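Local coordinates for AxyAgu115A (Amphibacillus xylanus NBRC 15112, PDB 6NPS), which probably releases alpha-linked glucuronic acid side groups from glucuronoxylans, acting as an alpha-glucuronidase of glycoside hydrolase family 115, at residues F173-E178 / W214-S219; V746-L751 / V772-N777. The protein carries 3 engineered substitutions. One frame throughout, in Å; residues are numbered along the deposited sequence.

After an N-terminal region that includes a small mixed sheet, the chain enters the TIM barrel, where interaction 1 closes a largely helical loop. Strand 170-174 runs into 173-178, the chain returns through helices 181-190 and 195-207, and strand 212-214 leads into 214-219 alongside, so the contact ties together two neighbouring parallel barrel strands and the loops after them. Interaction 2 opens far later, in the beta-rich part of the chain, where 746-751 and 772-777 enclose a stretch that is mostly strand and join two sheets at one end. The loops lie in series, neither nesting nor crossing. The centres of interactions 1 and 2 are about 63 Å apart, on opposite sides of the chain's centre.

Interaction 1: F173-E178 / W214-S219; sequences FFINDE and WPAMWS
Phe174 and Trp214 lie side by side on adjacent parallel strands, and the rings meet edge to face, planes at 67°: the CE3 corner of the indole pushes into one face of the phenyl, 3.4 Å from Phe174 CG. Asn176 CB presses on the opposite phenyl face, leaving the ring as a flat wedge between two bumps. A chi1 of 173° carries the wedge forward along the chain, so that its CE1 edge reaches Pro215 O and the CG of Met217, whose chain, bent at chi2 and chi3, runs crosswise to the phenyl. Large aromatic groups fit here because both point into the barrel, where Trp214 also meets Tyr408 and its NE1 is hydrogen-bonded to the hydroxyl of Tyr212. Ile175 projects toward helix 195-207 instead, and its CG2 comes 4.1 Å from Ala216 CB, a methyl small enough to let the two chains stay close just beyond the strands.

The pairing is that of strands one and two of a TIM barrel, joined by a beta-alpha-beta crossover. Trp214 N donates to Phe173 O at 3.0 Å, and Ile175 N to Trp214 O at 3.1 Å. Past the strands, at the carboxyl-terminal end of the barrel where active sites of this fold lie, a glycerol, probably from the crystallisation liquor, sits near Asn176; such molecules often mark pockets. Here the Trp218 indole lies flat against 176-178, Asp177 CA over its six-membered ring, 3.9 Å from the centroid, in a CH-pi contact.

Glu178 bends at chi2 (-97°) to bring its carboxylate to the backbone of 217-218. OE2 accepts from Trp218 N at 2.6 Å, on the syn side, and weakly from Met217 N at 3.1 Å. One oxygen thus takes two successive backbone N-H groups, consistent with a carboxylate holding the loop's course.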
loop_
_atom_site.group_PDB
_atom_site.type_symbol
_atom_site.label_atom_id
_atom_site.label_comp_id
_atom_site.label_asym_id
_atom_site.label_seq_id
_atom_site.Cartn_x
_atom_site.Cartn_y
_atom_site.Cartn_z
ATOM N N PHE A 173 -42.482 12.651 -1.639
ATOM C CA PHE A 173 -41.044 12.704 -1.585
ATOM C C PHE A 173 -40.550 14.038 -1.009
ATOM O O PHE A 173 -41.296 15.005 -0.817
ATOM C CB PHE A 173 -40.441 12.430 -2.981
ATOM C CG PHE A 173 -40.869 13.435 -4.070
ATOM C CD1 PHE A 173 -40.229 14.692 -4.195
ATOM C CD2 PHE A 173 -41.869 13.108 -4.981
ATOM C CE1 PHE A 173 -40.596 15.597 -5.204
ATOM C CE2 PHE A 173 -42.249 14.003 -6.012
ATOM C CZ PHE A 173 -41.609 15.257 -6.124
ATOM N N PHE A 174 -39.248 14.044 -0.763
ATOM C CA PHE A 174 -38.496 15.104 -0.089
ATOM C C PHE A 174 -37.376 15.496 -1.044
ATOM O O PHE A 174 -36.528 14.653 -1.381
ATOM C CB PHE A 174 -37.913 14.547 1.219
ATOM C CG PHE A 174 -36.978 15.469 1.963
ATOM C CD1 PHE A 174 -37.081 16.855 1.856
ATOM C CD2 PHE A 174 -36.022 14.923 2.826
ATOM C CE1 PHE A 174 -36.220 17.685 2.563
ATOM C CE2 PHE A 174 -35.164 15.746 3.554
ATOM C CZ PHE A 174 -35.268 17.138 3.418
ATOM N N ILE A 175 -37.421 16.723 -1.546
ATOM C CA ILE A 175 -36.287 17.296 -2.264
ATOM C C ILE A 175 -35.231 17.690 -1.234
ATOM O O ILE A 175 -35.443 18.629 -0.465
ATOM C CB ILE A 175 -36.728 18.513 -3.079
ATOM C CG1 ILE A 175 -37.887 18.145 -3.993
ATOM C CG2 ILE A 175 -35.526 19.146 -3.834
ATOM C CD1 ILE A 175 -38.669 19.394 -4.407
ATOM N N ASN A 176 -34.087 17.005 -1.219
ATOM C CA ASN A 176 -33.088 17.237 -0.182
ATOM C C ASN A 176 -31.696 17.212 -0.804
ATOM O O ASN A 176 -31.536 17.007 -2.006
ATOM C CB ASN A 176 -33.199 16.196 0.940
ATOM C CG ASN A 176 -32.314 16.525 2.171
ATOM O OD1 ASN A 176 -31.745 15.625 2.799
ATOM N ND2 ASN A 176 -32.207 17.816 2.510
ATOM N N ASP A 177 -30.675 17.436 0.024
ATOM C CA ASP A 177 -29.290 17.367 -0.429
ATOM C C ASP A 177 -29.122 18.149 -1.732
ATOM O O ASP A 177 -28.508 17.684 -2.696
ATOM C CB ASP A 177 -28.859 15.900 -0.588
ATOM C CG ASP A 177 -29.452 14.985 0.492
ATOM O OD1 ASP A 177 -29.185 15.230 1.688
ATOM O OD2 ASP A 177 -30.180 14.022 0.162
ATOM N N GLU A 178 -29.728 19.339 -1.773
ATOM C CA GLU A 178 -30.030 19.959 -3.055
ATOM C C GLU A 178 -28.924 20.882 -3.554
ATOM O O GLU A 178 -29.072 21.475 -4.627
ATOM C CB GLU A 178 -31.388 20.689 -2.993
ATOM C CG GLU A 178 -31.437 21.965 -2.121
ATOM C CD GLU A 178 -31.986 21.675 -0.728
ATOM O OE1 GLU A 178 -31.995 20.483 -0.311
ATOM O OE2 GLU A 178 -32.379 22.622 -0.040
ATOM N N TRP A 214 -42.128 17.224 1.042
ATOM C CA TRP A 214 -41.210 18.052 1.805
ATOM C C TRP A 214 -40.374 18.856 0.817
ATOM O O TRP A 214 -39.658 18.265 -0.019
ATOM C CB TRP A 214 -40.281 17.231 2.703
ATOM C CG TRP A 214 -40.898 16.448 3.844
ATOM C CD1 TRP A 214 -42.225 16.411 4.227
ATOM C CD2 TRP A 214 -40.195 15.569 4.728
ATOM N NE1 TRP A 214 -42.372 15.537 5.287
ATOM C CE2 TRP A 214 -41.148 15.013 5.611
ATOM C CE3 TRP A 214 -38.841 15.169 4.838
ATOM C CZ2 TRP A 214 -40.802 14.076 6.595
ATOM C CZ3 TRP A 214 -38.500 14.234 5.799
ATOM C CH2 TRP A 214 -39.481 13.689 6.666
ATOM N N PRO A 215 -40.419 20.173 0.873
ATOM C CA PRO A 215 -39.705 20.991 -0.111
ATOM C C PRO A 215 -38.240 21.153 0.242
ATOM O O PRO A 215 -37.759 20.733 1.302
ATOM C CB PRO A 215 -40.421 22.333 -0.025
ATOM C CG PRO A 215 -40.808 22.419 1.432
ATOM C CD PRO A 215 -41.147 20.999 1.860
ATOM N N ALA A 216 -37.515 21.749 -0.700
ATOM C CA ALA A 216 -36.119 22.071 -0.445
ATOM C C ALA A 216 -36.016 23.057 0.715
ATOM O O ALA A 216 -36.870 23.944 0.883
ATOM C CB ALA A 216 -35.473 22.653 -1.704
ATOM N N MET A 217 -34.990 22.864 1.542
ATOM C CA MET A 217 -34.890 23.564 2.807
ATOM C C MET A 217 -33.470 23.933 3.197
ATOM O O MET A 217 -33.294 24.527 4.264
ATOM C CB MET A 217 -35.502 22.724 3.942
ATOM C CG MET A 217 -34.976 21.297 3.923
ATOM S SD MET A 217 -33.640 20.839 5.061
ATOM C CE MET A 217 -34.612 20.048 6.338
ATOM N N TRP A 218 -32.453 23.621 2.389
ATOM C CA TRP A 218 -31.094 23.911 2.848
ATOM C C TRP A 218 -30.761 25.395 2.745
ATOM O O TRP A 218 -30.320 26.004 3.730
ATOM C CB TRP A 218 -30.060 23.069 2.095
ATOM C CG TRP A 218 -29.833 21.773 2.805
ATOM C CD1 TRP A 218 -30.546 21.295 3.869
ATOM C CD2 TRP A 218 -28.834 20.785 2.519
ATOM N NE1 TRP A 218 -30.068 20.071 4.255
ATOM C CE2 TRP A 218 -29.013 19.733 3.448
ATOM C CE3 TRP A 218 -27.806 20.683 1.569
ATOM C CZ2 TRP A 218 -28.201 18.596 3.454
ATOM C CZ3 TRP A 218 -27.007 19.554 1.577
ATOM C CH2 TRP A 218 -27.210 18.526 2.512
ATOM N N SER A 219 -30.900 25.986 1.556
ATOM C CA SER A 219 -30.707 27.425 1.362
ATOM C C SER A 219 -31.945 28.033 0.705
ATOM O O SER A 219 -31.871 28.835 -0.242
ATOM C CB SER A 219 -29.460 27.718 0.535
ATOM O OG SER A 219 -29.778 27.701 -0.845
#

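Interaction 2: V746-L751 / V772-N777; sequences VDRDGL and VPVVNN
Arg748 NH1 is shared by two acceptors of the other segment, Val775 O at 2.7 Å and Asn776 OD1 at 3.0 Å. Both lie near the guanidinium plane, although the donor stands 36° above the carbonyl plane of Val775. The extended aliphatic chain of Arg748 runs counter to the Asn776 side chain, laying its CB, CG and CD along OD1. The other end of the same amide points back into the loop: Asn776 ND2 donates to Leu751 O at 2.8 Å and to Arg748 O at 3.2 Å. An asparagine suits this place, offering an acceptor to the arginine and a donor to the turn.

That turn, Arg748 to Leu751, is type II and closes with Leu751 N bonded to Arg748 O. Gly750 takes the positive phi (82°) of its third position, where a CB would strike the preceding carbonyl. Asp747 steadies the entry as an Asx turn, OD1 accepting from Asp749 N. The loop carries the chain from strand 739-746 to strand 754-763, which lie in different sheets of what appears to be a beta-sandwich, and Arg748 NH2 extends the link by bonding to Val697 O and Phe692 O.

Next to the polar cluster, Val774 turns both methyls to the loop. CG1 meets Leu751 CD2 at 3.8 Å, the two side chains set nearly perpendicular, while CG2 meets Val746 CG2 tip to tip at 4.0 Å. Trp722 adjoins both Leu751 and Val774.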
loop_
_atom_site.group_PDB
_atom_site.type_symbol
_atom_site.label_atom_id
_atom_site.label_comp_id
_atom_site.label_asym_id
_atom_site.label_seq_id
_atom_site.Cartn_x
_atom_site.Cartn_y
_atom_site.Cartn_z
ATOM N N VAL A 746 -8.715 -31.103 -20.379
ATOM C CA VAL A 746 -8.681 -32.437 -19.788
ATOM C C VAL A 746 -9.618 -33.343 -20.580
ATOM O O VAL A 746 -10.813 -33.052 -20.709
ATOM C CB VAL A 746 -9.080 -32.394 -18.305
ATOM C CG1 VAL A 746 -9.303 -33.800 -17.769
ATOM C CG2 VAL A 746 -7.982 -31.699 -17.499
ATOM N N ASP A 747 -9.088 -34.444 -21.094
ATOM C CA ASP A 747 -9.934 -35.436 -21.748
ATOM C C ASP A 747 -10.508 -36.347 -20.677
ATOM O O ASP A 747 -9.825 -37.234 -20.172
ATOM C CB ASP A 747 -9.142 -36.229 -22.774
ATOM C CG ASP A 747 -10.029 -37.177 -23.577
ATOM O OD1 ASP A 747 -11.282 -37.100 -23.442
ATOM O OD2 ASP A 747 -9.462 -37.978 -24.352
ATOM N N ARG A 748 -11.777 -36.137 -20.335
ATOM C CA ARG A 748 -12.445 -36.904 -19.293
ATOM C C ARG A 748 -12.899 -38.276 -19.766
ATOM O O ARG A 748 -13.309 -39.095 -18.935
ATOM C CB ARG A 748 -13.636 -36.091 -18.752
ATOM C CG ARG A 748 -13.163 -34.794 -18.070
ATOM C CD ARG A 748 -14.327 -34.086 -17.369
ATOM N NE ARG A 748 -13.912 -32.940 -16.555
ATOM C CZ ARG A 748 -13.580 -32.997 -15.269
ATOM N NH1 ARG A 748 -13.563 -34.162 -14.630
ATOM N NH2 ARG A 748 -13.237 -31.880 -14.624
ATOM N N ASP A 749 -12.798 -38.563 -21.058
ATOM C CA ASP A 749 -13.271 -39.836 -21.605
ATOM C C ASP A 749 -12.388 -40.981 -21.114
ATOM O O ASP A 749 -11.249 -41.139 -21.567
ATOM C CB ASP A 749 -13.289 -39.760 -23.130
ATOM C CG ASP A 749 -14.000 -40.975 -23.795
ATOM O OD1 ASP A 749 -14.927 -41.572 -23.196
ATOM O OD2 ASP A 749 -13.610 -41.335 -24.932
ATOM N N GLY A 750 -12.918 -41.826 -20.221
ATOM C CA GLY A 750 -12.136 -42.959 -19.727
ATOM C C GLY A 750 -11.167 -42.606 -18.607
ATOM O O GLY A 750 -10.374 -43.455 -18.196
ATOM N N LEU A 751 -11.232 -41.388 -18.101
ATOM C CA LEU A 751 -10.373 -40.941 -17.009
ATOM C C LEU A 751 -10.909 -41.431 -15.663
ATOM O O LEU A 751 -12.111 -41.311 -15.374
ATOM C CB LEU A 751 -10.312 -39.423 -17.027
ATOM C CG LEU A 751 -9.314 -38.623 -16.192
ATOM C CD1 LEU A 751 -7.928 -38.947 -16.695
ATOM C CD2 LEU A 751 -9.613 -37.164 -16.369
ATOM N N VAL A 772 -2.191 -30.200 -11.913
ATOM C CA VAL A 772 -3.583 -30.197 -12.347
ATOM C C VAL A 772 -4.266 -31.440 -11.787
ATOM O O VAL A 772 -4.278 -32.493 -12.435
ATOM C CB VAL A 772 -3.686 -30.121 -13.879
ATOM C CG1 VAL A 772 -5.172 -30.000 -14.349
ATOM C CG2 VAL A 772 -2.848 -28.936 -14.409
ATOM N N PRO A 773 -4.863 -31.362 -10.601
ATOM C CA PRO A 773 -5.650 -32.489 -10.092
ATOM C C PRO A 773 -7.061 -32.456 -10.668
ATOM O O PRO A 773 -7.634 -31.397 -10.922
ATOM C CB PRO A 773 -5.649 -32.249 -8.576
ATOM C CG PRO A 773 -5.644 -30.726 -8.469
ATOM C CD PRO A 773 -4.830 -30.214 -9.656
ATOM N N VAL A 774 -7.628 -33.635 -10.874
ATOM C CA VAL A 774 -8.901 -33.767 -11.569
ATOM C C VAL A 774 -9.822 -34.663 -10.755
ATOM O O VAL A 774 -9.395 -35.712 -10.273
ATOM C CB VAL A 774 -8.715 -34.353 -12.995
ATOM C CG1 VAL A 774 -10.092 -34.540 -13.661
ATOM C CG2 VAL A 774 -7.852 -33.428 -13.844
ATOM N N VAL A 775 -11.084 -34.269 -10.628
ATOM C CA VAL A 775 -12.141 -35.143 -10.128
ATOM C C VAL A 775 -13.062 -35.475 -11.303
ATOM O O VAL A 775 -13.543 -34.578 -12.010
ATOM C CB VAL A 775 -12.906 -34.488 -8.961
ATOM C CG1 VAL A 775 -14.200 -35.249 -8.672
ATOM C CG2 VAL A 775 -12.010 -34.407 -7.699
ATOM N N ASN A 776 -13.272 -36.765 -11.555
ATOM C CA ASN A 776 -14.096 -37.186 -12.675
ATOM C C ASN A 776 -15.265 -38.051 -12.223
ATOM O O ASN A 776 -15.970 -38.620 -13.063
ATOM C CB ASN A 776 -13.220 -37.936 -13.696
ATOM C CG ASN A 776 -13.779 -37.893 -15.098
ATOM O OD1 ASN A 776 -14.275 -36.870 -15.565
ATOM N ND2 ASN A 776 -13.725 -39.031 -15.774
ATOM N N ASN A 777 -15.392 -38.256 -10.920
ATOM C CA ASN A 777 -16.570 -38.806 -10.286
ATOM C C ASN A 777 -17.696 -37.800 -10.428
ATOM O O ASN A 777 -17.574 -36.682 -9.933
ATOM C CB ASN A 777 -16.237 -39.033 -8.817
ATOM C CG ASN A 777 -17.190 -39.949 -8.136
ATOM O OD1 ASN A 777 -18.308 -40.157 -8.617
ATOM N ND2 ASN A 777 -16.769 -40.517 -7.006
#